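Local structure of PadR family transcriptional regulator (Listeria monocytogenes, 6ABQ) at residues B[64-69]-B[80-85]; B[20-25]-B[55-60]; B[32-37]-B[48-53]. The protein probably binds operator DNA as a dimer through winged helix-turn-helix domains and regulates transcription under the control of a ligand. All coordinates share one frame; numbering follows the deposited sequence. Where two conformers were deposited one is given.

Interaction 1: B[64-69]-B[80-85]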
loop_
_atom_site.group_PDB
_atom_site.type_symbol
_atom_site.label_atom_id
_atom_site.label_comp_id
_atom_site.label_asym_id
_atom_site.label_seq_id
_atom_site.Cartn_x
_atom_site.Cartn_y
_atom_site.Cartn_z
ATOM N N GLY B 64 -20.771 3.820 -0.049
ATOM C CA GLY B 64 -21.873 3.889 -1.012
ATOM C C GLY B 64 -21.517 3.348 -2.383
ATOM O O GLY B 64 -22.145 3.713 -3.379
ATOM N N LEU B 65 -20.532 2.451 -2.419
ATOM C CA LEU B 65 -19.933 1.961 -3.667
ATOM C C LEU B 65 -20.463 0.609 -4.171
ATOM O O LEU B 65 -20.149 0.193 -5.300
ATOM C CB LEU B 65 -18.394 1.912 -3.531
ATOM C CG LEU B 65 -17.644 3.149 -3.009
ATOM C CD1 LEU B 65 -16.159 2.851 -2.932
ATOM C CD2 LEU B 65 -17.895 4.417 -3.825
ATOM N N VAL B 66 -21.254 -0.071 -3.339
ATOM C CA VAL B 66 -21.717 -1.437 -3.631
ATOM C C VAL B 66 -23.206 -1.634 -3.373
ATOM O O VAL B 66 -23.802 -0.952 -2.544
ATOM C CB VAL B 66 -20.911 -2.542 -2.877
ATOM C CG1 VAL B 66 -19.496 -2.677 -3.430
ATOM C CG2 VAL B 66 -20.900 -2.314 -1.364
ATOM N N GLU B 67 -23.780 -2.593 -4.098
ATOM C CA GLU B 67 -25.170 -3.002 -3.955
ATOM C C GLU B 67 -25.224 -4.465 -3.514
ATOM O O GLU B 67 -24.439 -5.289 -3.993
ATOM C CB GLU B 67 -25.911 -2.780 -5.268
ATOM C CG GLU B 67 -25.940 -1.308 -5.667
ATOM C CD GLU B 67 -26.709 -1.022 -6.939
ATOM O OE1 GLU B 67 -27.744 -1.670 -7.199
ATOM O OE2 GLU B 67 -26.282 -0.113 -7.679
ATOM N N ILE B 68 -26.126 -4.771 -2.582
ATOM C CA ILE B 68 -26.119 -6.060 -1.890
ATOM C C ILE B 68 -27.387 -6.887 -2.157
ATOM O O ILE B 68 -28.501 -6.435 -1.893
ATOM C CB ILE B 68 -25.892 -5.913 -0.357
ATOM C CG1 ILE B 68 -24.706 -4.997 -0.034
ATOM C CG2 ILE B 68 -25.656 -7.271 0.298
ATOM C CD1 ILE B 68 -25.092 -3.628 0.492
ATOM N N GLU B 69 -27.194 -8.095 -2.686
ATOM C CA GLU B 69 -28.279 -9.067 -2.819
ATOM C C GLU B 69 -27.951 -10.367 -2.095
ATOM O O GLU B 69 -26.923 -10.997 -2.354
ATOM C CB GLU B 69 -28.637 -9.344 -4.288
ATOM C CG GLU B 69 -29.783 -10.342 -4.457
ATOM C CD GLU B 69 -30.130 -10.681 -5.897
ATOM O OE1 GLU B 69 -29.447 -10.230 -6.843
ATOM O OE2 GLU B 69 -31.113 -11.423 -6.084
ATOM N N LYS B 80 -24.099 -13.094 0.422
ATOM C CA LYS B 80 -24.336 -11.696 0.100
ATOM C C LYS B 80 -23.558 -11.352 -1.165
ATOM O O LYS B 80 -22.328 -11.360 -1.169
ATOM C CB LYS B 80 -23.933 -10.783 1.255
ATOM C CG LYS B 80 -24.994 -10.625 2.339
ATOM C CD LYS B 80 -24.512 -11.213 3.648
ATOM C CE LYS B 80 -24.956 -10.397 4.850
ATOM N NZ LYS B 80 -26.413 -10.526 5.122
ATOM N N PHE B 81 -24.286 -11.086 -2.242
ATOM C CA PHE B 81 -23.680 -10.790 -3.533
ATOM C C PHE B 81 -23.562 -9.287 -3.702
ATOM O O PHE B 81 -24.549 -8.547 -3.573
ATOM C CB PHE B 81 -24.479 -11.403 -4.681
ATOM C CG PHE B 81 -24.284 -12.888 -4.846
ATOM C CD1 PHE B 81 -24.975 -13.800 -4.043
ATOM C CD2 PHE B 81 -23.428 -13.383 -5.828
ATOM C CE1 PHE B 81 -24.808 -15.175 -4.214
ATOM C CE2 PHE B 81 -23.262 -14.757 -6.008
ATOM C CZ PHE B 81 -23.951 -15.654 -5.196
ATOM N N TYR B 82 -22.338 -8.855 -3.981
ATOM C CA TYR B 82 -22.022 -7.458 -4.186
ATOM C C TYR B 82 -21.862 -7.155 -5.665
ATOM O O TYR B 82 -21.215 -7.916 -6.390
ATOM C CB TYR B 82 -20.757 -7.078 -3.408
ATOM C CG TYR B 82 -20.930 -7.159 -1.901
ATOM C CD1 TYR B 82 -20.932 -8.397 -1.233
ATOM C CD2 TYR B 82 -21.114 -6.000 -1.141
ATOM C CE1 TYR B 82 -21.102 -8.469 0.144
ATOM C CE2 TYR B 82 -21.280 -6.061 0.240
ATOM C CZ TYR B 82 -21.273 -7.291 0.873
ATOM O OH TYR B 82 -21.434 -7.349 2.224
ATOM N N THR B 83 -22.500 -6.066 -6.100
ATOM C CA THR B 83 -22.246 -5.445 -7.407
ATOM C C THR B 83 -21.830 -3.989 -7.188
ATOM O O THR B 83 -22.063 -3.436 -6.106
ATOM C CB THR B 83 -23.464 -5.513 -8.349
ATOM O OG1 THR B 83 -24.645 -5.075 -7.655
ATOM C CG2 THR B 83 -23.657 -6.927 -8.866
ATOM N N LEU B 84 -21.207 -3.368 -8.188
ATOM C CA LEU B 84 -20.878 -1.947 -8.079
ATOM C C LEU B 84 -22.098 -1.066 -8.332
ATOM O O LEU B 84 -22.873 -1.311 -9.253
ATOM C CB LEU B 84 -19.736 -1.541 -9.020
ATOM C CG LEU B 84 -18.301 -2.061 -8.847
ATOM C CD1 LEU B 84 -17.373 -1.245 -9.736
ATOM C CD2 LEU B 84 -17.808 -2.017 -7.404
ATOM N N SER B 85 -22.262 -0.054 -7.484
ATOM C CA SER B 85 -23.177 1.048 -7.742
ATOM C C SER B 85 -22.475 1.990 -8.732
ATOM O O SER B 85 -21.256 1.860 -8.926
ATOM C CB SER B 85 -23.515 1.767 -6.428
ATOM O OG SER B 85 -22.422 2.524 -5.936
HETATM O O HOH W 1 -25.647 -7.056 -5.874
HETATM O O HOH W 2 -26.985 -4.483 -8.784
#
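The wing of the winged-helix domain begins here, where Val66 to Glu69 run antiparallel to Lys80 to Leu84. Glu67 and Thr83 make a hydrogen-bonded pair, with Glu67 N 2.8 Å from Thr83 O and Thr83 N 3.0 Å from Glu67 O. Glu69 and Phe81 pair in the same way, Phe81 N reaching Glu69 O at 2.6 Å. At the base of the hairpin Ser85 closes the ladder. Its N donates to Leu65 O (3.0 Å) from above the carbonyl plane, while its OG donates to Gly64 O (2.8 Å). A chi1 of 72° sets OG between its own backbone N and carbonyl carbon, where it also bonds weakly to Gly88 N. One face of the sheet carries Ile68 and Tyr82 side by side, with Ile68 CG1 3.6 Å from Tyr82 CE2. Val66 comes to the edge of the same ring, CG2 lying 3.7 Å from Tyr82 CD2, and the hydroxyl of Tyr82 bonds to Glu61. On the other face Thr83 OG1 and Glu67 O share a water, and a second water, bound to Thr83 OG1, reaches Glu67 OE1 only weakly. Gly64 ends helix 50-62 in a Schellman motif and Ser85 is the N-cap of helix 86-110, so the bonds from Ser85 to Gly64 O and Leu65 O tie the end of one helix to the start of the next as well as closing the wing.

Interaction 2: B[20-25]-B[55-60]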
loop_
_atom_site.group_PDB
_atom_site.type_symbol
_atom_site.label_atom_id
_atom_site.label_comp_id
_atom_site.label_asym_id
_atom_site.label_seq_id
_atom_site.Cartn_x
_atom_site.Cartn_y
_atom_site.Cartn_z
ATOM N N GLY B 20 -9.064 -1.233 -3.960
ATOM C CA GLY B 20 -9.108 -1.094 -5.411
ATOM C C GLY B 20 -9.243 -2.427 -6.121
ATOM O O GLY B 20 -10.012 -2.548 -7.081
ATOM N N MET B 21 -8.495 -3.419 -5.634
ATOM C CA MET B 21 -8.540 -4.791 -6.150
ATOM C C MET B 21 -9.927 -5.402 -6.012
ATOM O O MET B 21 -10.440 -6.000 -6.964
ATOM C CB MET B 21 -7.492 -5.683 -5.463
ATOM C CG MET B 21 -6.033 -5.338 -5.747
ATOM S SD MET B 21 -5.608 -5.419 -7.495
ATOM C CE MET B 21 -5.969 -3.750 -8.031
ATOM N N ILE B 22 -10.523 -5.219 -4.835
ATOM C CA ILE B 22 -11.842 -5.761 -4.517
ATOM C C ILE B 22 -12.918 -5.116 -5.401
ATOM O O ILE B 22 -13.709 -5.831 -6.014
ATOM C CB ILE B 22 -12.146 -5.669 -2.996
ATOM C CG1 ILE B 22 -11.148 -6.554 -2.227
ATOM C CG2 ILE B 22 -13.581 -6.102 -2.702
ATOM C CD1 ILE B 22 -11.128 -6.390 -0.723
ATOM N N LEU B 23 -12.908 -3.783 -5.491
ATOM C CA LEU B 23 -13.779 -3.049 -6.409
ATOM C C LEU B 23 -13.629 -3.539 -7.861
ATOM O O LEU B 23 -14.637 -3.745 -8.548
ATOM C CB LEU B 23 -13.546 -1.524 -6.314
ATOM C CG LEU B 23 -13.982 -0.744 -5.059
ATOM C CD1 LEU B 23 -13.421 0.671 -5.080
ATOM C CD2 LEU B 23 -15.491 -0.703 -4.877
ATOM N N GLU B 24 -12.383 -3.746 -8.300
ATOM C CA GLU B 24 -12.087 -4.294 -9.634
ATOM C C GLU B 24 -12.699 -5.677 -9.855
ATOM O O GLU B 24 -13.297 -5.917 -10.898
ATOM C CB GLU B 24 -10.573 -4.307 -9.910
ATOM C CG GLU B 24 -10.162 -4.901 -11.259
ATOM C CD GLU B 24 -10.499 -4.022 -12.463
ATOM O OE1 GLU B 24 -10.521 -2.780 -12.355
ATOM O OE2 GLU B 24 -10.737 -4.589 -13.544
ATOM N N ARG B 25 -12.551 -6.567 -8.872
ATOM C CA ARG B 25 -13.148 -7.900 -8.916
ATOM C C ARG B 25 -14.687 -7.835 -8.938
ATOM O O ARG B 25 -15.323 -8.559 -9.713
ATOM C CB ARG B 25 -12.639 -8.767 -7.750
ATOM C CG ARG B 25 -13.311 -10.134 -7.589
ATOM C CD ARG B 25 -13.101 -11.041 -8.801
ATOM N NE ARG B 25 -13.942 -12.232 -8.752
ATOM C CZ ARG B 25 -15.205 -12.299 -9.177
ATOM N NH1 ARG B 25 -15.811 -11.243 -9.707
ATOM N NH2 ARG B 25 -15.868 -13.443 -9.076
ATOM N N THR B 55 -14.568 -6.881 6.446
ATOM C CA THR B 55 -14.385 -5.504 6.957
ATOM C C THR B 55 -14.328 -4.477 5.815
ATOM O O THR B 55 -14.910 -3.400 5.913
ATOM C CB THR B 55 -13.130 -5.334 7.861
ATOM O OG1 THR B 55 -11.941 -5.302 7.063
ATOM C CG2 THR B 55 -13.014 -6.431 8.919
ATOM N N ILE B 56 -13.630 -4.834 4.736
ATOM C CA ILE B 56 -13.482 -3.964 3.563
ATOM C C ILE B 56 -14.815 -3.820 2.819
ATOM O O ILE B 56 -15.171 -2.714 2.391
ATOM C CB ILE B 56 -12.327 -4.412 2.626
ATOM C CG1 ILE B 56 -10.985 -4.351 3.387
ATOM C CG2 ILE B 56 -12.276 -3.528 1.378
ATOM C CD1 ILE B 56 -9.848 -5.147 2.766
ATOM N N LEU B 57 -15.546 -4.925 2.689
ATOM C CA LEU B 57 -16.906 -4.898 2.147
ATOM C C LEU B 57 -17.841 -3.977 2.947
ATOM O O LEU B 57 -18.621 -3.228 2.356
ATOM C CB LEU B 57 -17.483 -6.316 2.028
ATOM C CG LEU B 57 -16.873 -7.262 0.971
ATOM C CD1 LEU B 57 -17.449 -8.659 1.108
ATOM C CD2 LEU B 57 -17.030 -6.750 -0.459
ATOM N N VAL B 58 -17.742 -4.027 4.276
ATOM C CA VAL B 58 -18.491 -3.120 5.168
ATOM C C VAL B 58 -18.117 -1.653 4.882
ATOM O O VAL B 58 -18.999 -0.797 4.769
ATOM C CB VAL B 58 -18.312 -3.494 6.667
ATOM C CG1 VAL B 58 -18.774 -2.376 7.600
ATOM C CG2 VAL B 58 -19.066 -4.782 6.983
ATOM N N ARG B 59 -16.817 -1.395 4.731
ATOM C CA ARG B 59 -16.308 -0.061 4.396
ATOM C C ARG B 59 -16.858 0.442 3.054
ATOM O O ARG B 59 -17.277 1.601 2.948
ATOM C CB ARG B 59 -14.776 -0.029 4.414
ATOM C CG ARG B 59 -14.200 1.361 4.186
ATOM C CD ARG B 59 -12.720 1.418 4.513
ATOM N NE ARG B 59 -11.876 0.992 3.396
ATOM C CZ ARG B 59 -10.925 0.057 3.457
ATOM N NH1 ARG B 59 -10.668 -0.595 4.583
ATOM N NH2 ARG B 59 -10.219 -0.225 2.368
ATOM N N LEU B 60 -16.859 -0.448 2.056
ATOM C CA LEU B 60 -17.397 -0.165 0.720
ATOM C C LEU B 60 -18.878 0.203 0.711
ATOM O O LEU B 60 -19.278 1.109 -0.030
ATOM C CB LEU B 60 -17.135 -1.328 -0.235
ATOM C CG LEU B 60 -15.684 -1.622 -0.622
ATOM C CD1 LEU B 60 -15.641 -2.832 -1.545
ATOM C CD2 LEU B 60 -15.021 -0.415 -1.255
#
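No ring, amide or carboxylate lies between Ile22 and Leu23 on one side and Ile56, Leu57 and Leu60 on the other, so there are no flat faces or edges to match: the contact is made of branched aliphatic side chains alone. It belongs to the buried core of the winged helix-turn-helix fold, where helix 17-27 packs on helix 50-62, the second helix of the helix-turn-helix and, as in relatives, probably the one that reads DNA. The short axes pass 11.0 Å apart at 76°, too far for the backbones to touch, and the gap is bridged by side chains from both helices. Ile22 points toward the partner helix and uses its two branches separately. With chi1 at -64°, CG2 stands anti to the backbone N and CG1 anti to the carbonyl carbon. The CG1 branch carries CD1 to Ile56, 3.7 Å from Ile56 CG2 and 3.9 Å from Ile56 CD1. The CG2 branch faces the next turn, where it lies 4.0 Å from Leu60 CD1. It also touches Leu57 more loosely, the two side chains crossing at about a right angle. Around this layer, Ile36 and Leu40 of helix 33-42 pack on Ile22, Leu92 of helix 86-110 packs on Leu23, and Leu65 covers both Leu23 and Leu60. Beside the apolar layer, Arg59 forms a salt bridge with Glu19, adding a polar tie between the same two helices. On another side of helix 17-27, Met21 packs on Ile106 of the second subunit, so this helix also faces the dimer partner. Leu23 and Leu60 meet obliquely through methyl groups, with Leu23 CD2 4.0 Å from Leu60 CD1 and 3.7 Å from Leu60 CD2.

Interaction 3: B[32-37]-B[48-53]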
loop_
_atom_site.group_PDB
_atom_site.type_symbol
_atom_site.label_atom_id
_atom_site.label_comp_id
_atom_site.label_asym_id
_atom_site.label_seq_id
_atom_site.Cartn_x
_atom_site.Cartn_y
_atom_site.Cartn_z
ATOM N N TYR B 32 -19.109 -12.643 -3.790
ATOM C CA TYR B 32 -19.242 -12.627 -2.333
ATOM C C TYR B 32 -17.884 -12.717 -1.648
ATOM O O TYR B 32 -16.898 -13.109 -2.275
ATOM C CB TYR B 32 -20.190 -13.742 -1.861
ATOM C CG TYR B 32 -19.963 -15.093 -2.499
ATOM C CD1 TYR B 32 -20.522 -15.405 -3.744
ATOM C CD2 TYR B 32 -19.196 -16.071 -1.853
ATOM C CE1 TYR B 32 -20.316 -16.642 -4.333
ATOM C CE2 TYR B 32 -18.990 -17.316 -2.431
ATOM C CZ TYR B 32 -19.551 -17.596 -3.668
ATOM O OH TYR B 32 -19.350 -18.825 -4.246
ATOM N N GLY B 33 -17.843 -12.340 -0.369
ATOM C CA GLY B 33 -16.606 -12.309 0.432
ATOM C C GLY B 33 -15.680 -13.520 0.368
ATOM O O GLY B 33 -14.453 -13.356 0.254
ATOM N N TYR B 34 -16.249 -14.726 0.449
ATOM C CA TYR B 34 -15.453 -15.945 0.319
ATOM C C TYR B 34 -14.760 -16.027 -1.050
ATOM O O TYR B 34 -13.563 -16.310 -1.108
ATOM C CB TYR B 34 -16.264 -17.222 0.594
ATOM C CG TYR B 34 -15.418 -18.490 0.493
ATOM C CD1 TYR B 34 -15.259 -19.162 -0.734
ATOM C CD2 TYR B 34 -14.759 -19.000 1.615
ATOM C CE1 TYR B 34 -14.472 -20.307 -0.829
ATOM C CE2 TYR B 34 -13.975 -20.144 1.534
ATOM C CZ TYR B 34 -13.839 -20.796 0.312
ATOM O OH TYR B 34 -13.059 -21.919 0.239
ATOM N N GLU B 35 -15.518 -15.771 -2.121
ATOM C CA GLU B 35 -15.005 -15.792 -3.499
ATOM C C GLU B 35 -13.952 -14.702 -3.778
ATOM O O GLU B 35 -12.923 -14.977 -4.398
ATOM C CB GLU B 35 -16.170 -15.701 -4.499
ATOM C CG GLU B 35 -15.801 -16.023 -5.942
ATOM C CD GLU B 35 -17.023 -16.170 -6.827
ATOM O OE1 GLU B 35 -17.647 -15.143 -7.159
ATOM O OE2 GLU B 35 -17.356 -17.314 -7.196
ATOM N N ILE B 36 -14.211 -13.482 -3.310
ATOM C CA ILE B 36 -13.259 -12.364 -3.399
ATOM C C ILE B 36 -11.920 -12.717 -2.736
ATOM O O ILE B 36 -10.867 -12.476 -3.332
ATOM C CB ILE B 36 -13.836 -11.056 -2.794
ATOM C CG1 ILE B 36 -15.049 -10.575 -3.604
ATOM C CG2 ILE B 36 -12.770 -9.954 -2.723
ATOM C CD1 ILE B 36 -16.026 -9.700 -2.832
ATOM N N THR B 37 -11.974 -13.284 -1.522
ATOM C CA THR B 37 -10.785 -13.702 -0.767
ATOM C C THR B 37 -9.955 -14.692 -1.581
ATOM O O THR B 37 -8.748 -14.501 -1.739
ATOM C CB THR B 37 -11.143 -14.345 0.602
ATOM O OG1 THR B 37 -12.050 -13.506 1.316
ATOM C CG2 THR B 37 -9.898 -14.566 1.453
ATOM N N ILE B 48 -4.212 -12.725 2.991
ATOM C CA ILE B 48 -5.540 -12.122 3.208
ATOM C C ILE B 48 -6.554 -13.205 3.579
ATOM O O ILE B 48 -6.723 -14.176 2.835
ATOM C CB ILE B 48 -6.042 -11.321 1.974
ATOM C CG1 ILE B 48 -5.327 -9.982 1.865
ATOM C CG2 ILE B 48 -7.535 -11.024 2.042
ATOM C CD1 ILE B 48 -4.375 -9.930 0.706
ATOM N N VAL B 49 -7.207 -13.029 4.723
ATOM C CA VAL B 49 -8.240 -13.935 5.189
ATOM C C VAL B 49 -9.629 -13.343 4.892
ATOM O O VAL B 49 -9.778 -12.126 4.664
ATOM C CB VAL B 49 -8.053 -14.327 6.689
ATOM C CG1 VAL B 49 -6.680 -14.961 6.919
ATOM C CG2 VAL B 49 -8.265 -13.144 7.634
ATOM N N GLU B 50 -10.623 -14.230 4.878
ATOM C CA GLU B 50 -12.030 -13.915 4.632
ATOM C C GLU B 50 -12.562 -12.807 5.557
ATOM O O GLU B 50 -13.284 -11.905 5.116
ATOM C CB GLU B 50 -12.832 -15.198 4.846
ATOM C CG GLU B 50 -13.984 -15.425 3.894
ATOM C CD GLU B 50 -14.905 -16.531 4.379
ATOM O OE1 GLU B 50 -14.417 -17.609 4.798
ATOM O OE2 GLU B 50 -16.130 -16.309 4.353
ATOM N N GLY B 51 -12.194 -12.902 6.836
ATOM C CA GLY B 51 -12.572 -11.932 7.861
ATOM C C GLY B 51 -12.158 -10.509 7.537
ATOM O O GLY B 51 -12.941 -9.578 7.767
ATOM N N THR B 52 -10.942 -10.343 6.999
ATOM C CA THR B 52 -10.463 -9.027 6.544
ATOM C C THR B 52 -11.309 -8.505 5.368
ATOM O O THR B 52 -11.720 -7.332 5.377
ATOM C CB THR B 52 -8.948 -9.026 6.199
ATOM O OG1 THR B 52 -8.207 -9.561 7.304
ATOM C CG2 THR B 52 -8.430 -7.604 5.902
ATOM N N VAL B 53 -11.576 -9.377 4.388
ATOM C CA VAL B 53 -12.392 -9.022 3.210
ATOM C C VAL B 53 -13.774 -8.491 3.631
ATOM O O VAL B 53 -14.242 -7.499 3.074
ATOM C CB VAL B 53 -12.478 -10.184 2.168
ATOM C CG1 VAL B 53 -13.587 -9.958 1.146
ATOM C CG2 VAL B 53 -11.148 -10.343 1.441
#
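The first turns of helices 33-42 and 50-62 come close enough for Thr37 CA to lie 5.5 Å from Glu50 CA and Gly33 CA 6.0 Å from Val53 CA. Thr37 is at the centre. Its chi1 of -50° turns OG1 back along its own helix, where it donates to Gly33 O at 2.6 Å. That oxygen also accepts from Thr37 N, and the two donors arrive from opposite faces of the carbonyl plane. The hydroxyl proton is thereby used within its own helix, and OG1 can sit against carbon atoms, 3.3 Å from Val53 CG2 and 3.3 Å from Glu50 CA. The methyl CG2 of Thr37 meets the start of the other helix, 3.5 Å from Ile48 O. Val53 CG1 rests 3.6 Å from Gly33 O and also touches Ile36 CG2. On the more exposed side the carboxylate of Glu50 meets the edge of the Tyr34 ring, with OE1 in the ring plane and 3.5 Å from Tyr34 CD2; the two planes stand 87° apart. Glu50 OE2 is hydrogen-bonded to Tyr54 OH, which would help to hold the carboxylate in place. This is the helix-turn-helix pair of the DNA-binding domain. Ile36 and Ile48 lean on Ile22 and Leu18 of helix 17-27 behind it, while Tyr32 and Tyr34 touch Arg79 on strand 78-84 of the wing.

How the interactions relate
All three contacts belong to one winged helix-turn-helix domain. Interactions 2 and 3 share helix 50-62, and their centres lie about 10 Å apart. Leu57 connects them by packing on Gly33 and Ile36, and Arg25 NH2 makes a salt bridge with Glu35 OE1 at 3.1 Å. Interaction 1 follows directly in the chain, its centre also about 10 Å from that of interaction 2; Leu65 N lies 3.0 Å from Leu60 O, a probable hydrogen bond, and Leu84 packs on Leu23. Interactions 1 and 3 are farther apart, about 15 Å between centres, yet the rings of Phe81 and Tyr32 meet edge-to-face. The wing and helix-turn-helix pair, which probably face DNA, thus share one apolar core.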